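Local coordinates for protein K5 lyase (Enterobacteria phage k1-5, PDB 2X3H) that probably cleaves the K5 capsular polysaccharide of the host bacterium by an eliminative lyase reaction, as a trimeric phage tail spike, at residues A[70-75]-A[99-104]; A[92-97]-A[111-116]; A[139-144]-A[171-176]. All coordinates share one frame; numbering follows the deposited sequence.

Contact 1: residues A[70-75]-A[99-104]; sequences FGAAGD and GVFSSS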
# COMPACT_ATOMS: atom_id res chain seq x y z
N PHE A 70 44.67 14.83 14.43
CA PHE A 70 46.08 15.24 14.39
C PHE A 70 46.95 14.10 13.87
O PHE A 70 46.86 12.97 14.36
CB PHE A 70 46.53 15.70 15.78
CG PHE A 70 47.92 16.26 15.82
CD1 PHE A 70 48.24 17.42 15.13
CD2 PHE A 70 48.91 15.65 16.58
CE1 PHE A 70 49.53 17.95 15.18
CE2 PHE A 70 50.20 16.17 16.63
CZ PHE A 70 50.51 17.33 15.93
N GLY A 71 47.78 14.39 12.87
CA GLY A 71 48.69 13.39 12.34
C GLY A 71 48.18 12.68 11.10
O GLY A 71 48.93 11.96 10.45
N ALA A 72 46.91 12.88 10.76
CA ALA A 72 46.35 12.27 9.56
C ALA A 72 46.65 13.13 8.34
O ALA A 72 46.42 14.34 8.35
CB ALA A 72 44.85 12.05 9.71
N ALA A 73 47.16 12.51 7.28
CA ALA A 73 47.56 13.23 6.08
C ALA A 73 46.38 13.56 5.16
O ALA A 73 46.26 14.68 4.67
CB ALA A 73 48.61 12.42 5.31
N GLY A 74 45.53 12.57 4.94
CA GLY A 74 44.41 12.72 4.00
C GLY A 74 44.81 13.02 2.56
O GLY A 74 44.08 13.70 1.84
N ASP A 75 45.95 12.47 2.13
CA ASP A 75 46.51 12.78 0.81
C ASP A 75 46.50 11.59 -0.14
O ASP A 75 47.18 11.59 -1.18
CB ASP A 75 47.95 13.29 0.96
CG ASP A 75 48.88 12.24 1.56
OD1 ASP A 75 48.46 11.08 1.69
OD2 ASP A 75 50.05 12.59 1.88
N GLY A 99 39.48 15.12 2.78
CA GLY A 99 40.62 14.37 2.28
C GLY A 99 40.30 12.94 1.94
O GLY A 99 39.18 12.46 2.14
N VAL A 100 41.30 12.26 1.38
CA VAL A 100 41.23 10.84 1.09
C VAL A 100 42.25 10.16 2.00
O VAL A 100 43.45 10.44 1.92
CB VAL A 100 41.55 10.56 -0.39
CG1 VAL A 100 41.48 9.06 -0.67
CG2 VAL A 100 40.59 11.33 -1.31
N PHE A 101 41.76 9.29 2.87
CA PHE A 101 42.59 8.76 3.94
C PHE A 101 42.90 7.30 3.68
O PHE A 101 42.07 6.41 3.91
CB PHE A 101 41.91 8.97 5.29
CG PHE A 101 41.68 10.41 5.61
CD1 PHE A 101 40.57 11.09 5.10
CD2 PHE A 101 42.58 11.11 6.41
CE1 PHE A 101 40.36 12.44 5.38
CE2 PHE A 101 42.38 12.44 6.72
CZ PHE A 101 41.27 13.12 6.20
N SER A 102 44.11 7.07 3.18
CA SER A 102 44.56 5.73 2.87
C SER A 102 44.76 4.96 4.16
O SER A 102 45.52 5.40 5.03
CB SER A 102 45.87 5.79 2.08
OG SER A 102 46.30 4.48 1.75
N SER A 103 44.10 3.82 4.30
CA SER A 103 44.12 3.09 5.56
C SER A 103 43.81 1.61 5.37
O SER A 103 42.93 1.24 4.59
CB SER A 103 43.18 3.74 6.60
OG SER A 103 41.95 4.14 5.99
N SER A 104 44.56 0.77 6.08
CA SER A 104 44.36 -0.68 6.04
C SER A 104 43.22 -1.05 6.98
O SER A 104 42.51 -0.18 7.47
CB SER A 104 45.65 -1.40 6.46
OG SER A 104 46.76 -0.88 5.74

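Contact 2: residues A[92-97]-A[111-116]; sequences KAVTIS and CNLDGR. Unlike the reference sequence in segment 92-97: Ile96 (reference Val).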
# COMPACT_ATOMS: atom_id res chain seq x y z
N LYS A 92 35.34 9.55 21.90
CA LYS A 92 34.90 10.84 21.39
C LYS A 92 34.24 10.69 20.01
O LYS A 92 34.42 9.68 19.33
CB LYS A 92 36.08 11.80 21.28
CG LYS A 92 36.65 12.27 22.61
CD LYS A 92 37.84 13.19 22.38
CE LYS A 92 38.41 13.71 23.69
NZ LYS A 92 39.56 14.63 23.45
N ALA A 93 33.50 11.71 19.61
CA ALA A 93 32.97 11.76 18.26
C ALA A 93 34.12 12.13 17.34
O ALA A 93 34.80 13.13 17.57
CB ALA A 93 31.84 12.77 18.17
N VAL A 94 34.33 11.33 16.31
CA VAL A 94 35.48 11.48 15.43
C VAL A 94 35.03 12.15 14.13
O VAL A 94 33.96 11.82 13.61
CB VAL A 94 36.14 10.11 15.11
CG1 VAL A 94 37.28 10.24 14.12
CG2 VAL A 94 36.62 9.42 16.40
N THR A 95 35.83 13.09 13.64
CA THR A 95 35.57 13.71 12.35
C THR A 95 36.73 13.40 11.42
O THR A 95 37.89 13.70 11.74
CB THR A 95 35.41 15.25 12.46
OG1 THR A 95 34.28 15.57 13.29
CG2 THR A 95 35.24 15.89 11.07
N ILE A 96 36.43 12.79 10.28
CA ILE A 96 37.44 12.51 9.27
C ILE A 96 36.92 13.08 7.95
O ILE A 96 36.12 12.45 7.26
CB ILE A 96 37.76 11.01 9.18
CG1 ILE A 96 38.28 10.50 10.52
CG2 ILE A 96 38.78 10.74 8.09
CD1 ILE A 96 38.53 9.00 10.56
N SER A 97 37.35 14.29 7.63
CA SER A 97 36.82 15.02 6.50
C SER A 97 37.90 15.72 5.69
O SER A 97 39.08 15.74 6.09
CB SER A 97 35.77 16.03 6.99
OG SER A 97 36.37 17.11 7.70
N CYS A 111 31.99 3.17 17.55
CA CYS A 111 31.66 3.65 16.21
C CYS A 111 30.96 4.99 16.35
O CYS A 111 29.77 5.04 16.58
CB CYS A 111 30.75 2.63 15.52
SG CYS A 111 30.27 3.04 13.82
N ASN A 112 31.72 6.08 16.23
CA ASN A 112 31.13 7.42 16.14
C ASN A 112 31.98 8.27 15.20
O ASN A 112 32.93 8.93 15.62
CB ASN A 112 30.97 8.09 17.51
CG ASN A 112 30.19 9.42 17.43
OD1 ASN A 112 30.00 9.98 16.35
ND2 ASN A 112 29.75 9.91 18.58
N LEU A 113 31.62 8.23 13.93
CA LEU A 113 32.44 8.83 12.88
C LEU A 113 31.57 9.64 11.94
O LEU A 113 30.50 9.19 11.52
CB LEU A 113 33.13 7.70 12.12
CG LEU A 113 33.91 8.02 10.85
CD1 LEU A 113 35.01 9.03 11.16
CD2 LEU A 113 34.49 6.71 10.28
N ASP A 114 32.04 10.85 11.61
CA ASP A 114 31.34 11.73 10.68
C ASP A 114 32.36 12.22 9.66
O ASP A 114 33.47 12.62 10.04
CB ASP A 114 30.74 12.93 11.43
CG ASP A 114 30.09 13.95 10.50
OD1 ASP A 114 29.65 13.57 9.40
OD2 ASP A 114 29.99 15.14 10.88
N GLY A 115 32.01 12.16 8.38
CA GLY A 115 32.88 12.62 7.30
C GLY A 115 32.55 13.98 6.70
O GLY A 115 33.24 14.43 5.77
N ARG A 116 31.53 14.65 7.23
CA ARG A 116 31.10 15.97 6.76
C ARG A 116 30.84 16.04 5.23
O ARG A 116 30.85 17.12 4.63
CB ARG A 116 32.09 17.07 7.20
CG ARG A 116 32.25 17.18 8.72
CD ARG A 116 33.33 18.20 9.14
NE ARG A 116 33.05 19.56 8.68
CZ ARG A 116 33.87 20.29 7.93
NH1 ARG A 116 35.05 19.80 7.55
NH2 ARG A 116 33.51 21.51 7.57
O HOH W 1 31.39 12.04 14.70

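Contact 3: residues A[139-144]-A[171-176]; sequences GRLSNI and SDVNFS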
# COMPACT_ATOMS: atom_id res chain seq x y z
N GLY A 139 25.95 3.82 18.35
CA GLY A 139 26.98 4.28 17.43
C GLY A 139 26.39 5.10 16.31
O GLY A 139 25.17 5.11 16.10
N ARG A 140 27.26 5.80 15.59
CA ARG A 140 26.85 6.62 14.45
C ARG A 140 27.97 6.55 13.41
O ARG A 140 29.13 6.74 13.74
CB ARG A 140 26.65 8.06 14.92
CG ARG A 140 26.53 9.12 13.83
CD ARG A 140 25.12 9.68 13.79
NE ARG A 140 24.96 10.76 12.83
CZ ARG A 140 23.80 11.08 12.27
NH1 ARG A 140 22.71 10.39 12.59
NH2 ARG A 140 23.72 12.08 11.39
N LEU A 141 27.62 6.22 12.17
CA LEU A 141 28.59 6.34 11.08
C LEU A 141 27.89 7.15 10.02
O LEU A 141 26.88 6.70 9.49
CB LEU A 141 28.96 4.96 10.54
CG LEU A 141 29.89 4.89 9.33
CD1 LEU A 141 31.26 5.49 9.61
CD2 LEU A 141 30.00 3.42 8.89
N SER A 142 28.41 8.34 9.71
CA SER A 142 27.62 9.27 8.90
C SER A 142 28.41 10.13 7.94
O SER A 142 29.57 10.46 8.19
CB SER A 142 26.76 10.17 9.81
OG SER A 142 27.58 11.01 10.61
N ASN A 143 27.75 10.51 6.84
CA ASN A 143 28.25 11.55 5.93
C ASN A 143 29.67 11.30 5.44
O ASN A 143 30.54 12.19 5.50
CB ASN A 143 28.15 12.92 6.62
CG ASN A 143 26.77 13.19 7.22
OD1 ASN A 143 25.74 12.80 6.67
ND2 ASN A 143 26.76 13.89 8.36
N ILE A 144 29.91 10.12 4.91
CA ILE A 144 31.27 9.72 4.55
C ILE A 144 31.24 8.74 3.38
O ILE A 144 30.21 8.10 3.12
CB ILE A 144 31.99 9.12 5.79
CG1 ILE A 144 33.52 9.11 5.61
CG2 ILE A 144 31.45 7.72 6.13
CD1 ILE A 144 34.27 9.14 6.95
N SER A 171 24.21 6.46 8.37
CA SER A 171 23.40 7.36 7.56
C SER A 171 24.20 8.19 6.59
O SER A 171 25.27 8.72 6.92
CB SER A 171 22.53 8.27 8.44
OG SER A 171 23.31 9.06 9.30
N ASP A 172 23.66 8.29 5.38
CA ASP A 172 24.29 9.08 4.33
C ASP A 172 25.73 8.67 4.10
O ASP A 172 26.65 9.50 4.12
CB ASP A 172 24.17 10.56 4.69
CG ASP A 172 22.74 11.03 4.62
OD1 ASP A 172 22.07 10.74 3.61
OD2 ASP A 172 22.27 11.66 5.58
N VAL A 173 25.90 7.37 3.86
CA VAL A 173 27.18 6.79 3.50
C VAL A 173 27.20 6.32 2.06
O VAL A 173 26.27 5.66 1.59
CB VAL A 173 27.55 5.61 4.43
CG1 VAL A 173 28.91 5.01 4.03
CG2 VAL A 173 27.60 6.08 5.88
N ASN A 174 28.27 6.69 1.35
CA ASN A 174 28.48 6.24 -0.03
C ASN A 174 29.59 5.21 -0.12
O ASN A 174 30.71 5.45 0.33
CB ASN A 174 28.83 7.43 -0.92
CG ASN A 174 27.76 8.51 -0.90
OD1 ASN A 174 26.58 8.22 -1.06
ND2 ASN A 174 28.18 9.76 -0.71
N PHE A 175 29.28 4.06 -0.72
CA PHE A 175 30.25 2.99 -0.88
C PHE A 175 30.69 2.96 -2.33
O PHE A 175 29.87 2.81 -3.24
CB PHE A 175 29.63 1.64 -0.48
CG PHE A 175 29.34 1.54 1.00
CD1 PHE A 175 28.05 1.80 1.48
CD2 PHE A 175 30.34 1.22 1.90
CE1 PHE A 175 27.76 1.72 2.85
CE2 PHE A 175 30.07 1.13 3.28
CZ PHE A 175 28.78 1.39 3.75
N SER A 176 32.00 3.09 -2.55
CA SER A 176 32.51 3.23 -3.92
C SER A 176 33.54 2.15 -4.27
O SER A 176 34.16 1.56 -3.38
CB SER A 176 33.14 4.61 -4.10
OG SER A 176 34.18 4.81 -3.17
O HOH W 2 23.53 11.93 7.89

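Contact 1: residues A[70-75]-A[99-104]
Phe101 presents one face of its ring to Gly74, and this meeting of an aromatic side chain with a bare backbone carries most of the contact between 70-75 and 99-104. Starting at CB, the side chain leaves its strand across the direction of the loop rather than straight at it. With CG anti to the carbonyl carbon (chi1 -61°), the ring then swings in beneath the turn. Phe101 CG is already 3.9 Å from Gly74 CA. Farther out, Phe101 CD2 and CE2 each come within 3.4 Å of Gly74 CA, and CZ at the tip recedes again to 3.9 Å from it. The glycine carbon therefore sits over the CD2-CE2 side of the ring, 3.6 Å from the ring centroid and 23° off the normal, which identifies a CH-pi contact. The methyl group of Ala72 arrives differently, at the ring edge near its plane, with Ala72 CB 3.9 Å from Phe101 CE2. Gly74 has a positive phi, and the absence of a side chain lets its backbone approach the ring so closely.

One hydrogen bond joins the backbones, from Val100 N to Gly74 O at 3.2 Å. The donor lies 57° out of the carbonyl plane, so the bond does not follow a lone pair. In return, Gly74 CA makes a CH...O contact of 3.2 Å with Val100 O. A single bridge, Asp75 with Val100, is all the strand-like pairing the two segments achieve.

Asp80 accepts from the backbone N atoms of Ala73 and Gly74, which helps fix the turn above the ring. Helix 81-88 packs nearby, with Val83 against Ala72 and Ile84 against Phe101, while strand 119-123 runs parallel to 99-103, touching Val100 through Val120 and Ser122.

Contact 2: residues A[92-97]-A[111-116]
Val94 pairs with Leu113 and Thr95 with Asp114 in a short parallel ladder, the end-to-end directions of the touching parts differing by 28°. Its evidence is an alternating series of bonds: Val94 N to Asn112 O (2.9 Å), Asp114 N to Val94 O (2.9 Å) and Ile96 N to Asp114 O (3.0 Å). A water donates to both Val94 O and Asn112 OD1, tying the amide to the ladder, while Asn112 ND2 bonds to Arg116 O of the third subunit.

On the Val94 and Leu113 face, Leu113 CD1 touches two neighbours that lie to one side of it, Ile96 CD1 at 3.6 Å and Val94 CG1 at 3.9 Å; these side chains cross at a slant. Beyond the ladder, Arg116 bends at chi3 and brings its guanidinium edge-on to Ser97. NH1 donates to Ser97 OG at 3.0 Å, with the oxygen only 6° out of the guanidinium plane. Ser97 OG is also bonded to Ser67 O. The aliphatic part of Arg116 passes Thr95, CD lying 3.6 Å from CG2. Asp114 OD1 accepts from Arg116 N, closing an Asx turn.

Such in-register parallel pairing of successive coils is the hallmark of a parallel beta-helix, here near its N-terminal end.

Contact 3: residues A[139-144]-A[171-176]
Asn143 and Asp172 lie side by side and point the same way, their amide and carboxylate planes only 21° apart. Both occupy corners where the chain turns from one face to the next, and both have positive phi, so the two coils turn in step. In each residue CG is anti to the carbonyl carbon (chi1 -50° and -68°), which accounts for the matching directions. Asn143 OD1 rests 3.4 Å from Asp172 CB, and a water joins the polar ends: it donates to Asn143 OD1 at 2.7 Å and to Asp172 OD2 at 2.6 Å, and accepts from Ser171 OG. Asn143 ND2 is taken up by Asp114 OD1 of the preceding coil.

Arg140 meets Ser171 face-on. The hydroxyl OG stands 3.4 Å above the guanidinium plane, displaced toward its rim, a position for packing rather than an in-plane bond. Arg140 NH1 instead forms a salt bridge with Asp172 OD2 of the third subunit.

On the other side of the chain, Val173 lies alongside Ile144, CG2 to CG2 4.2 Å, and the same Val173 methyl approaches Leu141 CG at 4.3 Å. The backbones are bonded before and after the corner: Ser171 N to Leu141 O at 2.9 Å, Asn143 N to Ser171 O, and Asn174 N to Ile144 O at 3.0 Å.

Strand 139-142 is paired in parallel with 112-114 as well as with 168-178, which in turn pairs with 198-206. Leu113 touches both Leu141 and Ile144, whereas Lys200 and Ile202 reach Ser171 and Phe175.

The three contacts follow the beta-helix away from its N-terminal end. Contacts 1 and 2 have centres about 13 Å apart, and their segments alternate along the chain; they meet where Phe101 CD1 packs on Ile96 CG2 at 3.5 Å. Contacts 2 and 3, with centres about 10 Å apart, are joined because strand 112-114 of contact 2 lies next to strand 139-142 of contact 3. The join includes a probable hydrogen bond from Ser142 N to Leu113 O at 2.9 Å and packing of Leu113 CD2 on Leu141 CD1 at 3.5 Å. Contacts 1 and 3 do not touch: their centres are about 17 Å apart and their nearest atoms about 7 Å. Contacts 2 and 3 also both reach neighbouring subunits of the trimer through polar side chains.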